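Local coordinates for protein peptide ABC transporter permease (Staphylococcus hominis, PDB 6EXS) that belongs to the POT family of the major facilitator superfamily and binds a thioalcohol-conjugated peptide, a malodour precursor that it probably carries across the membrane, at residues A[82-88]-A[209-215]; A[298-302]-A[406-410]; A[372-377]-A[471-476]. All blocks are in the same frame, centred on the assembly; numbering follows the deposited sequence.

Contact 1. Residues A[82-88]-A[209-215]; sequences DRITGTR and MAPTNPL. Unlike the reference sequence in segment 209-215: Ala210 (reference Lys).
Leu215 lays CD2 over one face of the Arg83 guanidinium, 3.6 Å from CZ, while Asn213 O stands at its edge, near the guanidinium plane. Five residues on, the Arg88 guanidinium has Met209 over one face, SD lying 3.9 Å from CZ. Both arginines belong to DRITGTR, a sequence that fits motif A of the major facilitator superfamily, here at a kinked turn of helix 74-106 and packed along the loop between helices 178-204 and 217-243. Arg83 NE donates to Asn213 O at 2.8 Å in an almost straight bond (171°), and a weak bond from NH2 to Pro214 O adds a second hold on the loop backbone. With a salt bridge from NH2 to Glu219 as well, the group is probably fixed in rotation. Arg88 instead turns its nitrogens to Tyr196, Asn200, Val207 and Gly205, so that Met209 meets a guanidinium already held by other bonds. The two backbones are also tied directly: Asn213 N donates to Asp82 O at 2.9 Å and Leu215 N to Arg83 O at 3.3 Å. Pro211 fits against the turn, with CG 3.5 Å from Ile84 O. Gly86, with a positive phi of 95°, lets the loop pass close by, its CA 3.6 Å from Ala210 C. Beside the turn, one water donates to Asp82 OD1 at 2.7 Å and weakly joins it to Thr212 OG1.

Contact 2. Residues A[298-302]-A[406-410]; sequences FWSIQ and CVIGE. With C3H (2-[[(2~{R})-2-azanyl-3-[(3~{S})-3-methyl-1-oxidanyl-hexan-3-yl]sulfanyl-propanoyl]amino]ethanoic acid), chain O.
Glu410 reaches in among Phe298, Trp299 and Gln302, and each of these flat groups is turned steeply to its carboxylate. The Phe298 ring stands at 76° to the carboxylate plane and meets the stem of the side chain, CZ touching Glu410 CB at 3.5 Å. Trp299 brings its ring edge, with CH2 3.6 Å from Glu410 OE2. The Gln302 amide is nearly perpendicular to the carboxylate, at 82°; its NE2 comes within 3.3 Å of Glu410 OE1, but the angle is too poor for a hydrogen bond, and that oxygen accepts one from Asn339 ND2 instead. Glu410 gets this far because its CG is anti to the backbone N (chi1 -158°) and the chain beyond stays extended. One turn earlier in the same helix, Cys406 points SG at Gln302, 3.7 Å from CA, and forms an oblique sulfur-aromatic contact with the Phe298 ring. That ring also sets its edge to Cys406 O, CE1 lying 3.5 Å away. Gln302 and Cys406 both line the pocket of the conjugated peptide C3H: the end carbon C of its propyl chain approaches Cys406 SG to 4.0 Å, and its sulfur S lies 3.3 Å from Gln302 NE2. Around this buried junction of helices 279-302 and 396-418, helix 430-451 packs on Trp299, helix 338-357 adjoins Gln302 and Glu410, and helix 364-389 meets Phe298, Ile301 and Cys406.

Contact 3. Residues A[372-377]-A[471-476]; sequences TLLAGL and AIVITL. With OLC ((2R)-2,3-dihydroxypropyl (9Z)-octadec-9-enoate), chain F.
This is a close antiparallel helix pair of the transmembrane fold, in which helix 364-389 packs on helix 460-479; the axes of the two short segments approach to 8.6 Å, with 160° between their directions. Small residues permit the approach. Gly376 sets its CA 4.0 Å from Ala471 CB, and Ile472 packs beside them, running CD1 up to Gly376 C at 3.7 Å. Leu373 bears on the other helix with its branched end: CD2 meets Ile472 CG2 at 3.8 Å, the two side chains crossing at about a right angle, while CG touches Thr475 CG2 at 3.6 Å. Thr475 thus turns its methyl to leucine and its hydroxyl back to its own helix, OG1 donating to Ala471 O at 2.7 Å. That carbonyl also accepts from Thr475 N, the two donors arriving from opposite faces of its plane. Thr372 likewise presents a methyl to the contact, CG2 lying near Thr475 OG1, and its hydroxyl is shared between Phe368 O and Leu294 O. On the outer side, Leu374 CD2 lies 3.6 Å from C16 of the lipid OLC. Inward, helix 279-302 touches Thr372, Ala375, Ala471 and Thr475, and helix 396-418 packs against Thr372 and Leu374.

In the fold
Contact 1 closes before the others open along the chain and lies across the protein's centre from them, with its own centre about 35 Å from that of contact 2 and about 42 Å from that of contact 3. Contacts 2 and 3 are neighbours, their centres about 10 Å apart, and their segments alternate in sequence: 298-302, 372-377, 406-410, 471-476. They touch directly, Ile301 CD1 meeting Ala471 CB at 3.8 Å and Gly409 CA meeting Leu374 CD1 at 3.8 Å. Helices 279-302, 364-389, 396-418 and 460-479, the middle two consecutive in the chain, thus pack together from the peptide pocket at contact 2 to the lipid beside contact 3, whereas contact 1 ties a remote surface turn and loop.

Contact 1. Residues A[82-88]-A[209-215]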
loop_
_atom_site.group_PDB
_atom_site.type_symbol
_atom_site.label_atom_id
_atom_site.label_comp_id
_atom_site.label_asym_id
_atom_site.label_seq_id
_atom_site.Cartn_x
_atom_site.Cartn_y
_atom_site.Cartn_z
ATOM N N ASP A 82 3.302 -0.084 20.578
ATOM C CA ASP A 82 2.598 -0.850 21.601
ATOM C C ASP A 82 3.432 -1.181 22.818
ATOM O O ASP A 82 2.875 -1.308 23.902
ATOM C CB ASP A 82 2.018 -2.141 20.998
ATOM C CG ASP A 82 0.989 -2.809 21.886
ATOM O OD1 ASP A 82 -0.175 -2.363 21.876
ATOM O OD2 ASP A 82 1.354 -3.771 22.602
ATOM N N ARG A 83 4.755 -1.340 22.644
ATOM C CA ARG A 83 5.633 -1.764 23.729
ATOM C C ARG A 83 6.694 -0.748 24.180
ATOM O O ARG A 83 7.260 -0.937 25.263
ATOM C CB ARG A 83 6.308 -3.104 23.364
ATOM C CG ARG A 83 5.325 -4.173 22.880
ATOM C CD ARG A 83 5.607 -5.550 23.423
ATOM N NE ARG A 83 5.444 -5.588 24.876
ATOM C CZ ARG A 83 5.736 -6.634 25.637
ATOM N NH1 ARG A 83 6.203 -7.749 25.093
ATOM N NH2 ARG A 83 5.584 -6.567 26.951
ATOM N N ILE A 84 6.970 0.314 23.389
ATOM C CA ILE A 84 8.048 1.256 23.705
ATOM C C ILE A 84 7.629 2.734 23.765
ATOM O O ILE A 84 7.784 3.341 24.816
ATOM C CB ILE A 84 9.258 1.049 22.712
ATOM C CG1 ILE A 84 9.829 -0.385 22.794
ATOM C CG2 ILE A 84 10.375 2.103 22.916
ATOM C CD1 ILE A 84 10.701 -0.813 21.618
ATOM N N THR A 85 7.193 3.334 22.640
ATOM C CA THR A 85 6.926 4.782 22.526
ATOM C C THR A 85 5.485 5.272 22.710
ATOM O O THR A 85 5.279 6.441 23.033
ATOM C CB THR A 85 7.405 5.296 21.143
ATOM O OG1 THR A 85 6.536 4.779 20.133
ATOM C CG2 THR A 85 8.858 4.920 20.826
ATOM N N GLY A 86 4.520 4.417 22.405
ATOM C CA GLY A 86 3.123 4.803 22.337
ATOM C C GLY A 86 2.871 5.108 20.880
ATOM O O GLY A 86 3.824 5.181 20.097
ATOM N N THR A 87 1.613 5.284 20.483
ATOM C CA THR A 87 1.292 5.540 19.076
ATOM C C THR A 87 1.657 6.966 18.661
ATOM O O THR A 87 2.054 7.166 17.515
ATOM C CB THR A 87 -0.158 5.157 18.755
ATOM O OG1 THR A 87 -1.028 5.850 19.641
ATOM C CG2 THR A 87 -0.406 3.657 18.887
ATOM N N ARG A 88 1.581 7.940 19.594
ATOM C CA ARG A 88 1.892 9.351 19.313
ATOM C C ARG A 88 3.348 9.571 18.948
ATOM O O ARG A 88 3.628 10.148 17.891
ATOM C CB ARG A 88 1.460 10.277 20.461
ATOM C CG ARG A 88 -0.041 10.313 20.665
ATOM C CD ARG A 88 -0.798 11.296 19.779
ATOM N NE ARG A 88 -0.655 12.685 20.216
ATOM C CZ ARG A 88 -1.335 13.241 21.215
ATOM N NH1 ARG A 88 -2.205 12.522 21.916
ATOM N NH2 ARG A 88 -1.142 14.514 21.528
ATOM N N MET A 209 -0.293 8.434 24.295
ATOM C CA MET A 209 0.904 9.079 24.855
ATOM C C MET A 209 1.869 8.110 25.545
ATOM O O MET A 209 2.980 8.505 25.915
ATOM C CB MET A 209 0.507 10.221 25.810
ATOM C CG MET A 209 -0.144 11.408 25.111
ATOM S SD MET A 209 1.012 12.436 24.183
ATOM C CE MET A 209 1.803 13.302 25.546
ATOM N N ALA A 210 1.442 6.847 25.733
ATOM C CA ALA A 210 2.225 5.819 26.422
ATOM C C ALA A 210 1.994 4.441 25.780
ATOM O O ALA A 210 0.916 4.229 25.224
ATOM C CB ALA A 210 1.831 5.784 27.906
ATOM N N PRO A 211 2.953 3.481 25.845
ATOM C CA PRO A 211 2.680 2.152 25.261
ATOM C C PRO A 211 1.662 1.344 26.091
ATOM O O PRO A 211 1.717 1.385 27.323
ATOM C CB PRO A 211 4.062 1.487 25.229
ATOM C CG PRO A 211 4.827 2.142 26.326
ATOM C CD PRO A 211 4.299 3.542 26.464
ATOM N N THR A 212 0.736 0.619 25.408
ATOM C CA THR A 212 -0.306 -0.216 26.029
ATOM C C THR A 212 0.310 -1.357 26.838
ATOM O O THR A 212 -0.065 -1.561 27.999
ATOM C CB THR A 212 -1.324 -0.720 24.983
ATOM O OG1 THR A 212 -1.883 0.390 24.281
ATOM C CG2 THR A 212 -2.453 -1.545 25.610
ATOM N N ASN A 213 1.258 -2.087 26.231
ATOM C CA ASN A 213 1.931 -3.202 26.882
ATOM C C ASN A 213 3.432 -2.894 26.979
ATOM O O ASN A 213 4.193 -3.439 26.177
ATOM C CB ASN A 213 1.666 -4.508 26.110
ATOM C CG ASN A 213 0.201 -4.831 25.950
ATOM O OD1 ASN A 213 -0.426 -4.504 24.936
ATOM N ND2 ASN A 213 -0.385 -5.466 26.953
ATOM N N PRO A 214 3.895 -2.013 27.915
ATOM C CA PRO A 214 5.337 -1.696 27.967
ATOM C C PRO A 214 6.222 -2.876 28.358
ATOM O O PRO A 214 5.749 -3.835 28.974
ATOM C CB PRO A 214 5.424 -0.538 28.966
ATOM C CG PRO A 214 4.222 -0.638 29.783
ATOM C CD PRO A 214 3.147 -1.253 28.939
ATOM N N LEU A 215 7.497 -2.817 27.958
ATOM C CA LEU A 215 8.470 -3.875 28.203
ATOM C C LEU A 215 9.046 -3.834 29.617
ATOM O O LEU A 215 9.274 -2.754 30.173
ATOM C CB LEU A 215 9.621 -3.801 27.180
ATOM C CG LEU A 215 9.284 -3.928 25.693
ATOM C CD1 LEU A 215 10.406 -3.401 24.865
ATOM C CD2 LEU A 215 9.039 -5.369 25.299
HETATM O O HOH W 1 -1.024 0.072 20.962
#

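Contact 2. Residues A[298-302]-A[406-410]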
loop_
_atom_site.group_PDB
_atom_site.type_symbol
_atom_site.label_atom_id
_atom_site.label_comp_id
_atom_site.label_asym_id
_atom_site.label_seq_id
_atom_site.Cartn_x
_atom_site.Cartn_y
_atom_site.Cartn_z
ATOM N N PHE A 298 -5.367 -10.312 -6.315
ATOM C CA PHE A 298 -5.910 -8.991 -6.657
ATOM C C PHE A 298 -4.827 -7.907 -6.606
ATOM O O PHE A 298 -4.690 -7.146 -7.569
ATOM C CB PHE A 298 -7.108 -8.587 -5.764
ATOM C CG PHE A 298 -7.546 -7.182 -6.105
ATOM C CD1 PHE A 298 -8.411 -6.948 -7.165
ATOM C CD2 PHE A 298 -6.983 -6.085 -5.461
ATOM C CE1 PHE A 298 -8.729 -5.653 -7.549
ATOM C CE2 PHE A 298 -7.303 -4.791 -5.849
ATOM C CZ PHE A 298 -8.158 -4.586 -6.899
ATOM N N TRP A 299 -4.094 -7.806 -5.463
ATOM C CA TRP A 299 -3.051 -6.798 -5.278
ATOM C C TRP A 299 -1.842 -7.019 -6.169
ATOM O O TRP A 299 -1.160 -6.046 -6.471
ATOM C CB TRP A 299 -2.637 -6.637 -3.809
ATOM C CG TRP A 299 -3.747 -6.168 -2.930
ATOM C CD1 TRP A 299 -4.340 -6.868 -1.921
ATOM C CD2 TRP A 299 -4.459 -4.928 -3.032
ATOM N NE1 TRP A 299 -5.356 -6.129 -1.365
ATOM C CE2 TRP A 299 -5.451 -4.931 -2.026
ATOM C CE3 TRP A 299 -4.314 -3.784 -3.835
ATOM C CZ2 TRP A 299 -6.320 -3.851 -1.826
ATOM C CZ3 TRP A 299 -5.173 -2.718 -3.645
ATOM C CH2 TRP A 299 -6.171 -2.758 -2.657
ATOM N N SER A 300 -1.593 -8.258 -6.630
ATOM C CA SER A 300 -0.465 -8.524 -7.542
ATOM C C SER A 300 -0.683 -7.749 -8.845
ATOM O O SER A 300 0.178 -6.963 -9.239
ATOM C CB SER A 300 -0.305 -10.023 -7.802
ATOM O OG SER A 300 0.660 -10.280 -8.809
ATOM N N ILE A 301 -1.883 -7.906 -9.442
ATOM C CA ILE A 301 -2.308 -7.228 -10.660
ATOM C C ILE A 301 -2.506 -5.736 -10.398
ATOM O O ILE A 301 -1.942 -4.923 -11.130
ATOM C CB ILE A 301 -3.527 -7.922 -11.317
ATOM C CG1 ILE A 301 -3.098 -9.315 -11.870
ATOM C CG2 ILE A 301 -4.122 -7.036 -12.435
ATOM C CD1 ILE A 301 -4.214 -10.207 -12.387
ATOM N N GLN A 302 -3.244 -5.375 -9.329
ATOM C CA GLN A 302 -3.472 -3.970 -8.968
ATOM C C GLN A 302 -2.170 -3.163 -8.729
ATOM O O GLN A 302 -2.021 -2.086 -9.292
ATOM C CB GLN A 302 -4.423 -3.858 -7.764
ATOM C CG GLN A 302 -5.071 -2.487 -7.596
ATOM C CD GLN A 302 -4.176 -1.453 -6.953
ATOM O OE1 GLN A 302 -3.281 -1.746 -6.168
ATOM N NE2 GLN A 302 -4.419 -0.203 -7.254
ATOM N N CYS A 406 -9.832 -2.791 -13.140
ATOM C CA CYS A 406 -9.141 -3.167 -11.908
ATOM C C CYS A 406 -9.676 -2.452 -10.656
ATOM O O CYS A 406 -9.844 -3.092 -9.613
ATOM C CB CYS A 406 -7.636 -2.990 -12.049
ATOM S SG CYS A 406 -6.684 -4.002 -10.899
ATOM N N VAL A 407 -9.924 -1.130 -10.756
ATOM C CA VAL A 407 -10.437 -0.343 -9.634
ATOM C C VAL A 407 -11.904 -0.737 -9.311
ATOM O O VAL A 407 -12.248 -0.782 -8.136
ATOM C CB VAL A 407 -10.213 1.184 -9.783
ATOM C CG1 VAL A 407 -10.955 1.766 -10.983
ATOM C CG2 VAL A 407 -10.573 1.927 -8.498
ATOM N N ILE A 408 -12.724 -1.105 -10.334
ATOM C CA ILE A 408 -14.099 -1.592 -10.117
ATOM C C ILE A 408 -14.040 -2.878 -9.255
ATOM O O ILE A 408 -14.892 -3.072 -8.382
ATOM C CB ILE A 408 -14.923 -1.753 -11.436
ATOM C CG1 ILE A 408 -15.246 -0.379 -12.056
ATOM C CG2 ILE A 408 -16.223 -2.551 -11.193
ATOM C CD1 ILE A 408 -15.628 -0.435 -13.516
ATOM N N GLY A 409 -13.002 -3.689 -9.481
ATOM C CA GLY A 409 -12.709 -4.888 -8.710
ATOM C C GLY A 409 -12.281 -4.567 -7.287
ATOM O O GLY A 409 -12.661 -5.277 -6.352
ATOM N N GLU A 410 -11.522 -3.465 -7.100
ATOM C CA GLU A 410 -11.064 -2.999 -5.781
ATOM C C GLU A 410 -12.240 -2.568 -4.891
ATOM O O GLU A 410 -12.200 -2.783 -3.678
ATOM C CB GLU A 410 -10.053 -1.850 -5.917
ATOM C CG GLU A 410 -9.179 -1.688 -4.692
ATOM C CD GLU A 410 -8.117 -0.616 -4.785
ATOM O OE1 GLU A 410 -7.385 -0.578 -5.800
ATOM O OE2 GLU A 410 -7.957 0.133 -3.797
HETATM O O2 C3H O . -3.824 4.482 -1.633
HETATM C C11 C3H O . -4.797 4.469 -2.298
HETATM O O3 C3H O . -5.908 3.935 -1.925
HETATM C C10 C3H O . -4.892 5.009 -3.695
HETATM N N1 C3H O . -3.640 4.964 -4.410
HETATM C C9 C3H O . -3.258 3.883 -5.071
HETATM O O1 C3H O . -3.271 2.763 -4.583
HETATM C C8 C3H O . -2.807 4.041 -6.486
HETATM N N C3H O . -2.524 5.446 -6.744
HETATM C C7 C3H O . -1.527 3.244 -6.742
HETATM S S C3H O . -1.687 1.663 -7.615
HETATM C C3 C3H O . -2.236 1.911 -9.387
HETATM C C4 C3H O . -1.102 2.617 -10.084
HETATM C C5 C3H O . -3.569 2.671 -9.350
HETATM C C6 C3H O . -4.112 3.180 -10.666
HETATM O O C3H O . -4.224 4.565 -10.691
HETATM C C2 C3H O . -2.496 0.572 -10.071
HETATM C C1 C3H O . -3.925 0.339 -10.533
HETATM C C C3H O . -4.076 -0.998 -11.204
#

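Contact 3. Residues A[372-377]-A[471-476]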
loop_
_atom_site.group_PDB
_atom_site.type_symbol
_atom_site.label_atom_id
_atom_site.label_comp_id
_atom_site.label_asym_id
_atom_site.label_seq_id
_atom_site.Cartn_x
_atom_site.Cartn_y
_atom_site.Cartn_z
ATOM N N THR A 372 -11.135 -10.169 -7.808
ATOM C CA THR A 372 -9.996 -10.884 -8.411
ATOM C C THR A 372 -10.244 -11.222 -9.881
ATOM O O THR A 372 -9.326 -11.076 -10.689
ATOM C CB THR A 372 -9.641 -12.136 -7.604
ATOM O OG1 THR A 372 -9.633 -11.803 -6.222
ATOM C CG2 THR A 372 -8.299 -12.688 -7.973
ATOM N N LEU A 373 -11.476 -11.686 -10.221
ATOM C CA LEU A 373 -11.876 -11.992 -11.597
ATOM C C LEU A 373 -11.756 -10.724 -12.425
ATOM O O LEU A 373 -11.215 -10.779 -13.527
ATOM C CB LEU A 373 -13.327 -12.505 -11.666
ATOM C CG LEU A 373 -13.583 -13.973 -11.332
ATOM C CD1 LEU A 373 -15.067 -14.228 -11.171
ATOM C CD2 LEU A 373 -12.978 -14.916 -12.378
ATOM N N LEU A 374 -12.214 -9.572 -11.869
ATOM C CA LEU A 374 -12.117 -8.267 -12.526
ATOM C C LEU A 374 -10.654 -7.819 -12.704
ATOM O O LEU A 374 -10.304 -7.311 -13.777
ATOM C CB LEU A 374 -12.981 -7.197 -11.832
ATOM C CG LEU A 374 -14.487 -7.244 -12.126
ATOM C CD1 LEU A 374 -15.264 -6.468 -11.094
ATOM C CD2 LEU A 374 -14.806 -6.696 -13.497
ATOM N N ALA A 375 -9.791 -8.067 -11.688
ATOM C CA ALA A 375 -8.358 -7.776 -11.793
ATOM C C ALA A 375 -7.743 -8.619 -12.943
ATOM O O ALA A 375 -7.019 -8.071 -13.774
ATOM C CB ALA A 375 -7.658 -8.069 -10.486
ATOM N N GLY A 376 -8.115 -9.905 -13.026
ATOM C CA GLY A 376 -7.668 -10.812 -14.083
ATOM C C GLY A 376 -8.177 -10.434 -15.462
ATOM O O GLY A 376 -7.439 -10.534 -16.446
ATOM N N LEU A 377 -9.452 -9.983 -15.536
ATOM C CA LEU A 377 -10.111 -9.527 -16.773
ATOM C C LEU A 377 -9.491 -8.233 -17.321
ATOM O O LEU A 377 -9.537 -8.008 -18.529
ATOM C CB LEU A 377 -11.625 -9.363 -16.584
ATOM C CG LEU A 377 -12.425 -10.663 -16.551
ATOM C CD1 LEU A 377 -13.691 -10.501 -15.734
ATOM C CD2 LEU A 377 -12.714 -11.197 -17.966
ATOM N N ALA A 471 -4.900 -15.769 -12.513
ATOM C CA ALA A 471 -5.799 -15.096 -11.571
ATOM C C ALA A 471 -7.232 -15.639 -11.679
ATOM O O ALA A 471 -7.807 -16.006 -10.659
ATOM C CB ALA A 471 -5.795 -13.596 -11.830
ATOM N N ILE A 472 -7.775 -15.733 -12.920
ATOM C CA ILE A 472 -9.131 -16.212 -13.234
ATOM C C ILE A 472 -9.322 -17.718 -12.899
ATOM O O ILE A 472 -10.337 -18.054 -12.291
ATOM C CB ILE A 472 -9.543 -15.849 -14.702
ATOM C CG1 ILE A 472 -9.654 -14.304 -14.871
ATOM C CG2 ILE A 472 -10.858 -16.544 -15.132
ATOM C CD1 ILE A 472 -9.570 -13.775 -16.300
ATOM N N VAL A 473 -8.364 -18.604 -13.252
ATOM C CA VAL A 473 -8.498 -20.043 -12.976
ATOM C C VAL A 473 -8.520 -20.332 -11.457
ATOM O O VAL A 473 -9.427 -21.041 -11.014
ATOM C CB VAL A 473 -7.519 -20.987 -13.747
ATOM C CG1 VAL A 473 -7.784 -20.955 -15.251
ATOM C CG2 VAL A 473 -6.050 -20.693 -13.447
ATOM N N ILE A 474 -7.578 -19.747 -10.663
ATOM C CA ILE A 474 -7.513 -19.931 -9.197
ATOM C C ILE A 474 -8.798 -19.404 -8.535
ATOM O O ILE A 474 -9.324 -20.035 -7.607
ATOM C CB ILE A 474 -6.224 -19.330 -8.561
ATOM C CG1 ILE A 474 -4.951 -19.866 -9.241
ATOM C CG2 ILE A 474 -6.176 -19.593 -7.039
ATOM C CD1 ILE A 474 -3.723 -19.043 -8.980
ATOM N N THR A 475 -9.313 -18.273 -9.043
ATOM C CA THR A 475 -10.555 -17.681 -8.555
ATOM C C THR A 475 -11.737 -18.596 -8.849
ATOM O O THR A 475 -12.544 -18.809 -7.953
ATOM C CB THR A 475 -10.740 -16.250 -9.072
ATOM O OG1 THR A 475 -9.590 -15.493 -8.703
ATOM C CG2 THR A 475 -11.975 -15.584 -8.501
ATOM N N LEU A 476 -11.822 -19.160 -10.072
ATOM C CA LEU A 476 -12.904 -20.080 -10.428
ATOM C C LEU A 476 -12.863 -21.377 -9.605
ATOM O O LEU A 476 -13.927 -21.903 -9.263
ATOM C CB LEU A 476 -12.944 -20.379 -11.934
ATOM C CG LEU A 476 -13.408 -19.247 -12.852
ATOM C CD1 LEU A 476 -13.083 -19.565 -14.296
ATOM C CD2 LEU A 476 -14.900 -18.964 -12.694
HETATM C C18 OLC F . -18.393 -4.134 -14.128
HETATM C C10 OLC F . -12.312 -8.572 -20.966
HETATM C C9 OLC F . -11.681 -8.568 -22.137
HETATM C C17 OLC F . -18.089 -5.286 -15.063
HETATM C C11 OLC F . -13.692 -8.051 -20.661
HETATM C C8 OLC F . -12.186 -8.018 -23.449
HETATM C C24 OLC F . -7.390 -4.145 -34.963
HETATM C C16 OLC F . -16.893 -5.042 -15.979
HETATM C C12 OLC F . -13.770 -7.226 -19.380
HETATM C C7 OLC F . -11.132 -8.027 -24.552
HETATM C C15 OLC F . -16.651 -6.177 -16.965
HETATM C C13 OLC F . -15.180 -7.096 -18.826
HETATM C C6 OLC F . -11.537 -7.265 -25.802
HETATM C C14 OLC F . -15.297 -6.138 -17.655
HETATM C C5 OLC F . -10.564 -7.395 -26.966
HETATM C C4 OLC F . -9.484 -6.326 -27.008
HETATM C C3 OLC F . -9.502 -5.463 -28.263
HETATM C C2 OLC F . -8.573 -5.955 -29.373
HETATM C C21 OLC F . -7.147 -4.544 -32.488
HETATM C C1 OLC F . -8.385 -4.964 -30.488
HETATM C C22 OLC F . -7.537 -5.134 -33.824
HETATM O O19 OLC F . -8.879 -3.866 -30.523
HETATM O O25 OLC F . -6.026 -3.831 -35.226
HETATM O O23 OLC F . -6.766 -6.312 -34.089
HETATM O O20 OLC F . -7.582 -5.453 -31.446
#